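Local coordinates for protein thioredoxin reductase (Streptococcus pyogenes, PDB 5UWY) that probably catalyses the NADPH-dependent reduction of thioredoxin, using bound FAD and a pair of cysteines seen here as a disulfide, at residues 30-36 with 75-81; 43-47 with 125-129; 212-217 with 227-231; 248-252 with 266-271. All blocks are in the same frame, centred on the assembly; numbering follows the deposited sequence.

Contact 1: residues 30-36 with 75-81. With FAD (flavin-adenine dinucleotide), chain B.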
# COMPACT_ATOMS: atom_id res chain seq x y z
N VAL A 30 -18.41 -3.09 -11.07
CA VAL A 30 -18.00 -2.54 -9.79
C VAL A 30 -18.90 -1.37 -9.44
O VAL A 30 -19.12 -0.47 -10.27
CB VAL A 30 -16.53 -2.08 -9.81
CG1 VAL A 30 -16.16 -1.45 -8.48
CG2 VAL A 30 -15.61 -3.25 -10.13
N ALA A 31 -19.42 -1.37 -8.22
CA ALA A 31 -20.13 -0.20 -7.73
C ALA A 31 -19.71 0.09 -6.30
O ALA A 31 -19.49 -0.84 -5.52
CB ALA A 31 -21.65 -0.38 -7.82
N ILE A 32 -19.59 1.37 -5.97
CA ILE A 32 -19.26 1.81 -4.62
C ILE A 32 -20.52 2.39 -3.99
O ILE A 32 -21.13 3.30 -4.56
CB ILE A 32 -18.13 2.85 -4.62
CG1 ILE A 32 -16.89 2.32 -5.32
CG2 ILE A 32 -17.81 3.28 -3.20
CD1 ILE A 32 -15.82 3.37 -5.52
N ILE A 33 -20.92 1.87 -2.83
CA ILE A 33 -21.99 2.49 -2.05
C ILE A 33 -21.34 3.43 -1.05
O ILE A 33 -20.62 2.99 -0.14
CB ILE A 33 -22.87 1.46 -1.32
CG1 ILE A 33 -23.75 0.67 -2.30
CG2 ILE A 33 -23.75 2.19 -0.29
CD1 ILE A 33 -23.20 -0.68 -2.69
N GLU A 34 -21.60 4.73 -1.19
CA GLU A 34 -20.98 5.72 -0.32
C GLU A 34 -22.02 6.64 0.29
O GLU A 34 -22.87 7.20 -0.41
CB GLU A 34 -19.95 6.58 -1.05
CG GLU A 34 -19.05 7.36 -0.09
CD GLU A 34 -18.77 6.60 1.20
OE1 GLU A 34 -17.68 6.01 1.33
OE2 GLU A 34 -19.61 6.68 2.13
N GLN A 35 -21.93 6.81 1.61
CA GLN A 35 -22.72 7.78 2.36
C GLN A 35 -21.95 9.10 2.35
O GLN A 35 -21.05 9.34 3.16
CB GLN A 35 -22.98 7.25 3.77
CG GLN A 35 -23.22 8.27 4.87
CD GLN A 35 -22.73 7.76 6.22
OE1 GLN A 35 -23.00 6.63 6.61
NE2 GLN A 35 -21.99 8.61 6.93
N GLY A 36 -22.28 9.96 1.39
CA GLY A 36 -21.70 11.29 1.35
C GLY A 36 -20.53 11.48 0.40
O GLY A 36 -20.48 10.87 -0.67
N VAL A 75 -16.77 2.58 -13.00
CA VAL A 75 -17.17 2.36 -11.62
C VAL A 75 -18.47 3.11 -11.37
O VAL A 75 -18.54 4.33 -11.55
CB VAL A 75 -16.08 2.84 -10.65
CG1 VAL A 75 -16.55 2.67 -9.21
CG2 VAL A 75 -14.79 2.07 -10.89
N GLU A 76 -19.51 2.38 -10.99
CA GLU A 76 -20.79 3.05 -10.75
C GLU A 76 -20.87 3.49 -9.29
O GLU A 76 -20.65 2.68 -8.38
CB GLU A 76 -21.98 2.17 -11.13
CG GLU A 76 -23.32 2.77 -10.73
CD GLU A 76 -23.75 3.94 -11.62
OE1 GLU A 76 -24.91 4.39 -11.53
OE2 GLU A 76 -22.91 4.40 -12.43
N ASN A 77 -21.14 4.78 -9.08
CA ASN A 77 -21.18 5.36 -7.74
C ASN A 77 -22.64 5.46 -7.29
O ASN A 77 -23.47 6.07 -7.97
CB ASN A 77 -20.52 6.74 -7.73
CG ASN A 77 -19.01 6.65 -7.70
OD1 ASN A 77 -18.35 6.70 -8.75
ND2 ASN A 77 -18.44 6.54 -6.51
N ILE A 78 -22.93 4.86 -6.14
CA ILE A 78 -24.28 4.74 -5.61
C ILE A 78 -24.30 5.34 -4.21
O ILE A 78 -23.54 4.91 -3.34
CB ILE A 78 -24.75 3.28 -5.57
CG1 ILE A 78 -24.63 2.64 -6.95
CG2 ILE A 78 -26.17 3.20 -5.04
CD1 ILE A 78 -25.00 1.17 -6.98
N TYR A 79 -25.15 6.34 -4.01
CA TYR A 79 -25.36 6.86 -2.66
C TYR A 79 -26.18 5.87 -1.85
O TYR A 79 -27.16 5.29 -2.33
CB TYR A 79 -26.07 8.21 -2.68
CG TYR A 79 -26.76 8.50 -1.37
CD1 TYR A 79 -26.03 8.90 -0.26
CD2 TYR A 79 -28.13 8.33 -1.22
CE1 TYR A 79 -26.64 9.15 0.96
CE2 TYR A 79 -28.76 8.57 -0.01
CZ TYR A 79 -28.01 8.98 1.07
OH TYR A 79 -28.62 9.23 2.28
N GLY A 80 -25.77 5.69 -0.59
CA GLY A 80 -26.51 4.84 0.32
C GLY A 80 -25.80 4.67 1.65
O GLY A 80 -24.58 4.85 1.73
N ILE A 81 -26.55 4.34 2.69
CA ILE A 81 -26.00 4.03 4.01
C ILE A 81 -26.34 2.58 4.31
O ILE A 81 -27.51 2.25 4.59
CB ILE A 81 -26.53 4.99 5.09
CG1 ILE A 81 -26.51 6.43 4.58
CG2 ILE A 81 -25.69 4.86 6.36
CD1 ILE A 81 -27.64 7.28 5.08
PA FAD B . -12.10 5.84 5.45
O1A FAD B . -11.52 6.75 4.43
O2A FAD B . -12.25 6.41 6.87
O5B FAD B . -13.50 5.32 5.01
C5B FAD B . -14.71 5.94 5.48
C4B FAD B . -15.74 5.93 4.38
O4B FAD B . -16.73 4.92 4.66
C3B FAD B . -16.49 7.26 4.20
O3B FAD B . -16.56 7.63 2.83
C2B FAD B . -17.87 6.95 4.79
O2B FAD B . -18.88 7.73 4.16
C1B FAD B . -18.00 5.47 4.44
N9A FAD B . -18.99 4.74 5.24
C8A FAD B . -18.90 4.37 6.56
N7A FAD B . -19.94 3.71 7.00
C5A FAD B . -20.77 3.63 5.89
C6A FAD B . -22.04 3.04 5.70
N6A FAD B . -22.72 2.41 6.66
N1A FAD B . -22.59 3.14 4.47
C2A FAD B . -21.92 3.78 3.51
N3A FAD B . -20.72 4.36 3.58
C4A FAD B . -20.20 4.25 4.80
N1 FAD B . -3.77 9.89 6.35
C2 FAD B . -2.48 10.00 5.92
O2 FAD B . -1.99 9.20 5.11
N3 FAD B . -1.68 11.03 6.39
C4 FAD B . -2.07 12.00 7.29
O4 FAD B . -1.27 12.87 7.64
C4X FAD B . -3.44 11.88 7.75
N5 FAD B . -3.88 12.75 8.60
C5X FAD B . -5.19 12.63 9.04
C6 FAD B . -5.68 13.56 9.96
C7 FAD B . -6.98 13.49 10.43
C7M FAD B . -7.47 14.52 11.42
C8 FAD B . -7.82 12.46 9.98
C8M FAD B . -9.24 12.36 10.47
C9 FAD B . -7.34 11.53 9.06
C9A FAD B . -6.04 11.61 8.59
N10 FAD B . -5.51 10.67 7.68
C10 FAD B . -4.21 10.78 7.22
C1' FAD B . -6.36 9.59 7.14
C2' FAD B . -6.12 8.23 7.79
O2' FAD B . -5.05 7.54 7.15
C3' FAD B . -7.39 7.39 7.64
O3' FAD B . -7.30 6.30 8.55
C4' FAD B . -7.68 6.83 6.24
O4' FAD B . -8.17 7.88 5.40
C5' FAD B . -8.68 5.70 6.27
O5' FAD B . -8.92 5.23 4.93
P FAD B . -10.00 4.11 4.63
O1P FAD B . -9.49 2.76 5.13
O2P FAD B . -10.43 4.09 3.21
O3P FAD B . -11.22 4.52 5.56
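Ile32 and Val75 meet obliquely, Ile32 CD1 lying 3.8 Å from Val75 CG1; Ile32 CG1 stands anti to its carbonyl carbon (chi1 -56°), which carries the extended end of the chain toward the valine. On the other face of the sheet Ile78 CD1 reaches Ala31 CB at 3.8 Å. Between these layers the parallel strands exchange a regular ladder, including Ile32 N to Glu76 O at 2.9 Å and Ile78 N to Ile32 O at 2.9 Å. Beyond it, Gln35 crosses Ile81, whose CG1 sits 3.7 Å from Gln35 CB, next to the adenine of FAD. Glu34 turns its bent side chain to the cofactor: OE1 accepts from ribose O3B and OE2 from O2B, although both bonds are modelled implausibly short. Ser12 N also donates to OE1, so the carboxylate is held from the glycine-rich turn as well. An acidic residue ending the second strand and gripping both ribose hydroxyls is a hallmark of Rossmann-type FAD domains. Strand 30-34 lies between strands 5-10 and 76-79, the latter at the sheet's edge. Helices 14-25 and 59-71 cover the face of Ile32, where Ala20 and Leu70 touch it.

Contact 2: residues 43-47 with 125-129. With FAD (flavin-adenine dinucleotide), chain B.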
# COMPACT_ATOMS: atom_id res chain seq x y z
N ASN A 43 -11.24 14.07 3.82
CA ASN A 43 -11.84 15.38 3.60
C ASN A 43 -11.71 16.25 4.84
O ASN A 43 -12.09 17.43 4.82
CB ASN A 43 -13.31 15.22 3.21
CG ASN A 43 -13.49 14.57 1.85
OD1 ASN A 43 -14.18 13.56 1.72
ND2 ASN A 43 -12.88 15.16 0.83
N ASN A 44 -11.16 15.70 5.92
CA ASN A 44 -10.95 16.42 7.17
C ASN A 44 -9.49 16.77 7.41
O ASN A 44 -9.16 17.33 8.46
CB ASN A 44 -11.49 15.60 8.35
CG ASN A 44 -12.97 15.30 8.23
OD1 ASN A 44 -13.56 15.48 7.16
ND2 ASN A 44 -13.58 14.86 9.32
N THR A 45 -8.60 16.47 6.46
CA THR A 45 -7.17 16.67 6.64
C THR A 45 -6.70 17.87 5.83
O THR A 45 -6.96 17.95 4.63
CB THR A 45 -6.38 15.42 6.23
OG1 THR A 45 -6.90 14.28 6.93
CG2 THR A 45 -4.91 15.58 6.57
N PHE A 46 -6.00 18.79 6.50
CA PHE A 46 -5.50 20.00 5.88
C PHE A 46 -4.46 19.68 4.80
O PHE A 46 -4.69 19.93 3.62
CB PHE A 46 -4.89 20.93 6.93
CG PHE A 46 -4.92 22.39 6.56
CD1 PHE A 46 -5.86 22.87 5.67
CD2 PHE A 46 -4.00 23.27 7.12
CE1 PHE A 46 -5.88 24.22 5.33
CE2 PHE A 46 -4.02 24.61 6.78
CZ PHE A 46 -4.96 25.08 5.89
N ASP A 47 -3.32 19.13 5.22
CA ASP A 47 -2.21 18.84 4.32
C ASP A 47 -1.73 17.42 4.56
O ASP A 47 -1.75 16.92 5.68
CB ASP A 47 -1.06 19.84 4.53
CG ASP A 47 -0.00 19.76 3.45
OD1 ASP A 47 -0.30 19.21 2.37
OD2 ASP A 47 1.13 20.24 3.68
N TYR A 125 -10.69 23.72 15.14
CA TYR A 125 -9.28 23.70 14.77
C TYR A 125 -8.77 22.31 14.43
O TYR A 125 -7.55 22.08 14.46
CB TYR A 125 -8.44 24.32 15.89
CG TYR A 125 -8.73 25.78 16.12
CD1 TYR A 125 -8.11 26.76 15.36
CD2 TYR A 125 -9.63 26.19 17.10
CE1 TYR A 125 -8.38 28.10 15.56
CE2 TYR A 125 -9.91 27.52 17.31
CZ TYR A 125 -9.28 28.48 16.54
OH TYR A 125 -9.55 29.81 16.74
N THR A 126 -9.66 21.38 14.10
CA THR A 126 -9.24 20.04 13.71
C THR A 126 -8.39 20.10 12.45
O THR A 126 -8.76 20.75 11.46
CB THR A 126 -10.46 19.14 13.48
OG1 THR A 126 -10.99 18.72 14.75
CG2 THR A 126 -10.10 17.92 12.66
N SER A 127 -7.23 19.44 12.49
CA SER A 127 -6.22 19.46 11.43
C SER A 127 -5.69 20.87 11.17
O SER A 127 -5.19 21.16 10.08
CB SER A 127 -6.75 18.84 10.14
OG SER A 127 -7.22 19.83 9.25
N ARG A 128 -5.81 21.76 12.16
CA ARG A 128 -5.21 23.09 12.11
C ARG A 128 -4.54 23.41 13.44
O ARG A 128 -4.41 24.58 13.81
CB ARG A 128 -6.26 24.16 11.78
CG ARG A 128 -7.01 23.93 10.49
CD ARG A 128 -8.29 24.74 10.47
NE ARG A 128 -8.81 24.92 9.12
CZ ARG A 128 -8.47 25.92 8.32
NH1 ARG A 128 -7.61 26.84 8.74
NH2 ARG A 128 -9.00 26.02 7.10
N GLY A 129 -4.11 22.38 14.16
CA GLY A 129 -3.61 22.53 15.51
C GLY A 129 -4.16 21.43 16.38
O GLY A 129 -3.52 21.01 17.35
PA FAD B . -12.10 5.84 5.45
O1A FAD B . -11.52 6.75 4.43
O2A FAD B . -12.25 6.41 6.87
O5B FAD B . -13.50 5.32 5.01
C5B FAD B . -14.71 5.94 5.48
C4B FAD B . -15.74 5.93 4.38
O4B FAD B . -16.73 4.92 4.66
C3B FAD B . -16.49 7.26 4.20
O3B FAD B . -16.56 7.63 2.83
C2B FAD B . -17.87 6.95 4.79
O2B FAD B . -18.88 7.73 4.16
C1B FAD B . -18.00 5.47 4.44
N9A FAD B . -18.99 4.74 5.24
C8A FAD B . -18.90 4.37 6.56
N7A FAD B . -19.94 3.71 7.00
C5A FAD B . -20.77 3.63 5.89
C6A FAD B . -22.04 3.04 5.70
N6A FAD B . -22.72 2.41 6.66
N1A FAD B . -22.59 3.14 4.47
C2A FAD B . -21.92 3.78 3.51
N3A FAD B . -20.72 4.36 3.58
C4A FAD B . -20.20 4.25 4.80
N1 FAD B . -3.77 9.89 6.35
C2 FAD B . -2.48 10.00 5.92
O2 FAD B . -1.99 9.20 5.11
N3 FAD B . -1.68 11.03 6.39
C4 FAD B . -2.07 12.00 7.29
O4 FAD B . -1.27 12.87 7.64
C4X FAD B . -3.44 11.88 7.75
N5 FAD B . -3.88 12.75 8.60
C5X FAD B . -5.19 12.63 9.04
C6 FAD B . -5.68 13.56 9.96
C7 FAD B . -6.98 13.49 10.43
C7M FAD B . -7.47 14.52 11.42
C8 FAD B . -7.82 12.46 9.98
C8M FAD B . -9.24 12.36 10.47
C9 FAD B . -7.34 11.53 9.06
C9A FAD B . -6.04 11.61 8.59
N10 FAD B . -5.51 10.67 7.68
C10 FAD B . -4.21 10.78 7.22
C1' FAD B . -6.36 9.59 7.14
C2' FAD B . -6.12 8.23 7.79
O2' FAD B . -5.05 7.54 7.15
C3' FAD B . -7.39 7.39 7.64
O3' FAD B . -7.30 6.30 8.55
C4' FAD B . -7.68 6.83 6.24
O4' FAD B . -8.17 7.88 5.40
C5' FAD B . -8.68 5.70 6.27
O5' FAD B . -8.92 5.23 4.93
P FAD B . -10.00 4.11 4.63
O1P FAD B . -9.49 2.76 5.13
O2P FAD B . -10.43 4.09 3.21
O3P FAD B . -11.22 4.52 5.56
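Phe46 and Ser127 bring two irregular loops together with their CA atoms 5.6 Å apart, the serine occupying the third position of a type II turn from Tyr125 to Arg128 that is closed by Arg128 N to Tyr125 O at 2.9 Å. That position has positive phi, and from it Ser127 directs its side chain at the other loop. Its hydroxyl donates to Thr126 O, 2.8 Å from OG, and in turn accepts a weak, strongly bent bond from Phe46 N, with 3.2 Å between Phe46 N and Ser127 OG. The serine thus links the turn's own carbonyl to the facing backbone. Phe46 has CG anti to its backbone N (chi1 -154°), which swings the ring past Ser127 O toward Arg128. There the extended arginine arrives at about a right angle to make an off-centre cation-pi contact, CZ being 4.7 Å from the ring centroid. The ring and guanidinium planes are inclined by 32°, and Phe46 CE1 sits over one guanidinium face near its rim. Arg128 also touches a crystal neighbour, so its pose may owe something to the lattice. Thr45 points away from the turn and onto the flavin, with OG1 3.2 Å from FAD C5X. One loop therefore faces the cofactor with one residue and the turn with the next. Thr45 pairs through its backbone with Gly59, where helix 59-71 starts, whereas Gly129 pairs with Val233 of strand 232-235, beside strand 130-131: the contact spans the FAD-binding part and the second parallel sheet.

Contact 3: residues 212-217 with 227-231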
# COMPACT_ATOMS: atom_id res chain seq x y z
N VAL A 212 -3.96 26.68 16.16
CA VAL A 212 -4.20 26.63 17.59
C VAL A 212 -3.13 27.46 18.29
O VAL A 212 -1.93 27.30 18.03
CB VAL A 212 -4.20 25.18 18.10
CG1 VAL A 212 -3.81 25.13 19.58
CG2 VAL A 212 -5.56 24.56 17.90
N SER A 213 -3.56 28.38 19.15
CA SER A 213 -2.63 29.23 19.88
C SER A 213 -2.60 28.94 21.38
O SER A 213 -1.55 29.12 22.00
CB SER A 213 -2.98 30.70 19.66
OG SER A 213 -4.00 31.13 20.54
N ASN A 214 -3.71 28.50 21.96
CA ASN A 214 -3.75 28.28 23.40
C ASN A 214 -4.92 27.37 23.74
O ASN A 214 -5.83 27.17 22.93
CB ASN A 214 -3.85 29.60 24.17
CG ASN A 214 -5.07 30.41 23.76
OD1 ASN A 214 -6.06 30.46 24.49
ND2 ASN A 214 -5.01 31.04 22.60
N VAL A 215 -4.88 26.81 24.95
CA VAL A 215 -5.93 25.93 25.45
C VAL A 215 -6.22 26.29 26.90
O VAL A 215 -5.29 26.51 27.69
CB VAL A 215 -5.54 24.44 25.32
CG1 VAL A 215 -6.72 23.54 25.70
CG2 VAL A 215 -5.06 24.11 23.91
N LEU A 216 -7.50 26.36 27.24
CA LEU A 216 -7.95 26.52 28.62
C LEU A 216 -8.09 25.14 29.25
O LEU A 216 -8.87 24.31 28.75
CB LEU A 216 -9.28 27.26 28.71
CG LEU A 216 -9.47 28.64 28.10
CD1 LEU A 216 -10.91 29.10 28.34
CD2 LEU A 216 -8.48 29.63 28.68
N ILE A 217 -7.36 24.92 30.34
CA ILE A 217 -7.32 23.65 31.06
C ILE A 217 -7.96 23.86 32.43
O ILE A 217 -7.56 24.75 33.19
CB ILE A 217 -5.88 23.14 31.21
CG1 ILE A 217 -5.40 22.46 29.92
CG2 ILE A 217 -5.76 22.19 32.39
CD1 ILE A 217 -4.90 23.42 28.87
N ASP A 227 -5.08 29.07 31.49
CA ASP A 227 -4.77 29.05 30.06
C ASP A 227 -3.29 28.71 29.87
O ASP A 227 -2.44 29.16 30.65
CB ASP A 227 -5.13 30.41 29.43
CG ASP A 227 -4.62 30.59 27.99
OD1 ASP A 227 -3.79 29.81 27.48
OD2 ASP A 227 -5.06 31.57 27.35
N HIS A 228 -2.99 27.90 28.87
CA HIS A 228 -1.62 27.55 28.51
C HIS A 228 -1.44 27.72 27.01
O HIS A 228 -2.38 27.54 26.23
CB HIS A 228 -1.26 26.12 28.94
CG HIS A 228 -1.63 25.79 30.36
ND1 HIS A 228 -2.93 25.82 30.82
CD2 HIS A 228 -0.86 25.46 31.42
CE1 HIS A 228 -2.94 25.49 32.10
NE2 HIS A 228 -1.70 25.28 32.49
N ALA A 229 -0.23 28.10 26.60
CA ALA A 229 0.07 28.38 25.20
C ALA A 229 0.62 27.13 24.53
O ALA A 229 1.65 26.59 24.95
CB ALA A 229 1.08 29.53 25.08
N PHE A 230 -0.06 26.67 23.48
CA PHE A 230 0.34 25.48 22.75
C PHE A 230 0.19 25.70 21.25
O PHE A 230 -0.85 26.18 20.79
CB PHE A 230 -0.48 24.26 23.18
CG PHE A 230 -0.19 23.80 24.57
CD1 PHE A 230 1.06 23.29 24.90
CD2 PHE A 230 -1.15 23.88 25.56
CE1 PHE A 230 1.33 22.87 26.18
CE2 PHE A 230 -0.89 23.46 26.84
CZ PHE A 230 0.36 22.95 27.16
N GLY A 231 1.24 25.34 20.51
CA GLY A 231 1.14 25.36 19.06
C GLY A 231 0.28 24.24 18.51
O GLY A 231 -0.36 24.40 17.47
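Val215 and His228 form the hydrogen-bonded pair at the heart of this antiparallel hairpin, with Val215 N to His228 O at 2.9 Å and His228 N to Val215 O at 2.9 Å. The side chains divide between two faces. On one, His228 carries its ring back over the hairpin, CG anti to the carbonyl carbon (chi1 -48°), with Val215 O at the ring edge, in plane. The Ile217 and His228 side chains cross at about a right angle, with Ile217 CD1 3.7 Å from His228 ND1. The same methyl approaches the edge of the Phe230 ring, and Val215 CG2 lies 4.3 Å from Phe230 CD2. On the opposite face Leu216 CD2 rests against Asp227 CB at 3.5 Å, while the aspartate's carboxylate reaches diagonally across to the partner strand, toward Asn214.

The pairing is less regular toward Phe230, whose N donates to Ser213 O at 3.2 Å from well above the carbonyl plane. Ser213 and Asn214 both face Gln206 of the neighbouring strand 200-207, a classic beta bulge. That strand flanks 212-219 on its other edge, with Val202 touching Val215. Farther out, Phe230 packs on Leu147 and Thr170 and Ile217 on Val172, seating the three-stranded antiparallel sheet against the parallel sheet of the probable NADPH-binding domain. Chemically, Val215, Ile217 and Phe230 pack toward that adjoining sheet, with the His228 ring at their margin; the other face is mixed, with Leu216 against Asp227 CB and the exposed carboxylate beyond it, where solvent can probably stabilise its charge.

Contact 4: residues 248-252 with 266-271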
# COMPACT_ATOMS: atom_id res chain seq x y z
N ASP A 248 -23.96 -9.26 12.25
CA ASP A 248 -24.55 -10.59 12.10
C ASP A 248 -23.56 -11.63 11.59
O ASP A 248 -23.86 -12.83 11.67
CB ASP A 248 -25.73 -10.52 11.13
CG ASP A 248 -26.55 -9.25 11.29
OD1 ASP A 248 -27.52 -9.26 12.07
OD2 ASP A 248 -26.20 -8.24 10.64
N LEU A 249 -22.40 -11.22 11.09
CA LEU A 249 -21.56 -12.09 10.28
C LEU A 249 -20.40 -12.72 11.05
O LEU A 249 -19.73 -13.60 10.50
CB LEU A 249 -21.02 -11.32 9.07
CG LEU A 249 -22.01 -10.94 7.96
CD1 LEU A 249 -22.97 -9.84 8.40
CD2 LEU A 249 -21.28 -10.53 6.70
N GLU A 250 -20.14 -12.28 12.28
CA GLU A 250 -19.08 -12.85 13.12
C GLU A 250 -17.72 -12.75 12.44
O GLU A 250 -16.89 -13.67 12.53
CB GLU A 250 -19.39 -14.29 13.52
CG GLU A 250 -20.59 -14.43 14.44
CD GLU A 250 -21.14 -15.84 14.47
OE1 GLU A 250 -22.11 -16.11 13.72
OE2 GLU A 250 -20.61 -16.68 15.22
N ILE A 251 -17.48 -11.64 11.75
CA ILE A 251 -16.19 -11.39 11.11
C ILE A 251 -15.38 -10.35 11.86
O ILE A 251 -14.24 -10.06 11.47
CB ILE A 251 -16.39 -10.96 9.64
CG1 ILE A 251 -16.84 -9.50 9.57
CG2 ILE A 251 -17.45 -11.83 8.99
CD1 ILE A 251 -17.23 -9.05 8.17
N THR A 252 -15.92 -9.80 12.94
CA THR A 252 -15.27 -8.77 13.73
C THR A 252 -14.64 -9.39 14.98
O THR A 252 -14.92 -10.53 15.35
CB THR A 252 -16.26 -7.68 14.13
OG1 THR A 252 -17.43 -8.29 14.69
CG2 THR A 252 -16.67 -6.87 12.91
N THR A 266 -12.07 -12.54 4.33
CA THR A 266 -12.75 -12.74 5.60
C THR A 266 -13.04 -14.23 5.80
O THR A 266 -12.94 -15.03 4.87
CB THR A 266 -14.01 -11.86 5.61
OG1 THR A 266 -13.65 -10.52 5.95
CG2 THR A 266 -15.08 -12.33 6.55
N SER A 267 -13.35 -14.61 7.04
CA SER A 267 -13.84 -15.96 7.31
C SER A 267 -15.04 -16.34 6.44
O SER A 267 -15.31 -17.53 6.25
CB SER A 267 -14.22 -16.10 8.78
OG SER A 267 -15.28 -15.22 9.12
N ILE A 268 -15.76 -15.35 5.92
CA ILE A 268 -16.88 -15.61 4.99
C ILE A 268 -16.33 -15.53 3.57
O ILE A 268 -15.89 -14.46 3.14
CB ILE A 268 -18.00 -14.59 5.20
CG1 ILE A 268 -18.61 -14.73 6.59
CG2 ILE A 268 -19.07 -14.77 4.13
CD1 ILE A 268 -19.86 -13.92 6.80
N PRO A 269 -16.35 -16.63 2.81
CA PRO A 269 -15.81 -16.59 1.45
C PRO A 269 -16.61 -15.64 0.57
O PRO A 269 -17.84 -15.65 0.56
CB PRO A 269 -15.94 -18.04 0.97
CG PRO A 269 -16.15 -18.86 2.22
CD PRO A 269 -16.87 -17.96 3.16
N GLY A 270 -15.89 -14.79 -0.17
CA GLY A 270 -16.48 -13.84 -1.09
C GLY A 270 -16.57 -12.42 -0.56
O GLY A 270 -16.77 -11.49 -1.34
N ILE A 271 -16.42 -12.24 0.75
CA ILE A 271 -16.47 -10.92 1.37
C ILE A 271 -15.07 -10.57 1.86
O ILE A 271 -14.41 -11.40 2.51
CB ILE A 271 -17.50 -10.87 2.51
CG1 ILE A 271 -18.90 -11.10 1.96
CG2 ILE A 271 -17.43 -9.53 3.24
CD1 ILE A 271 -19.93 -11.41 3.02
O HOH W 1 -13.85 -14.24 11.68
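Leu249 and Ile251 face Thr266 and Ile268 without an aromatic ring, amide or guanidinium among the touching groups; no flat face is stacked and no edge is presented, and the surfaces that meet are branched aliphatic ones. Ile268 CD1 is the shared point. It lies 3.6 Å from Leu249 CB and 3.9 Å from Ile251 CG2, each side chain crossing Ile268 at about a right angle. The chain of Ile268 is extended (chi2 -171°), and this carries the terminal methyl between the two partners. Leu249 continues past it, with CD2 4.0 Å from Ile271 CD1. On the other flank Ile251 holds CG1 between its backbone N and carbonyl carbon, turning CG2 instead toward Thr266 CG2, 3.4 Å away.

The loop 266-271 is shaped by a type II turn from Ile268 to Ile271 and by Thr266 N bonding to Ile271 O at 3.2 Å, so Thr266, Ile268 and Ile271 all confront the other loop. Val106 and Ile108 of strand 105-108 pack on Ile271, while Glu86 of strand 84-87 touches Leu249. At the outer margin a water donates to Glu250 O at 3.2 Å and lies 3.1 Å from Ser267 OG. No direct hydrogen bond joins these two loops between strands 239-241 and 271-273: apolar packing holds them together, with solvent mediating the polar link at the rim, and the second leads straight into edge strand 271-273.

Along the chain, contacts 1 and 2 interleave, whereas contacts 3 and 4 each open after both have closed. Contacts 1 and 4 belong to the FAD-binding side: strands 30-34 and 76-79 form one end of a parallel sheet whose other outermost strand, 271-273, starts at the end of contact 4, with centres about 21 Å apart. Contact 2 lies about 25 Å from contact 1, centre to centre, and both touch FAD, one at the adenosine end and the other at the flavin. It also touches contact 3, Val212 packing on Tyr125 and Gly129. Relatives are known to rotate one domain against the other during catalysis, so contact 2 is probably specific to the arrangement crystallised here.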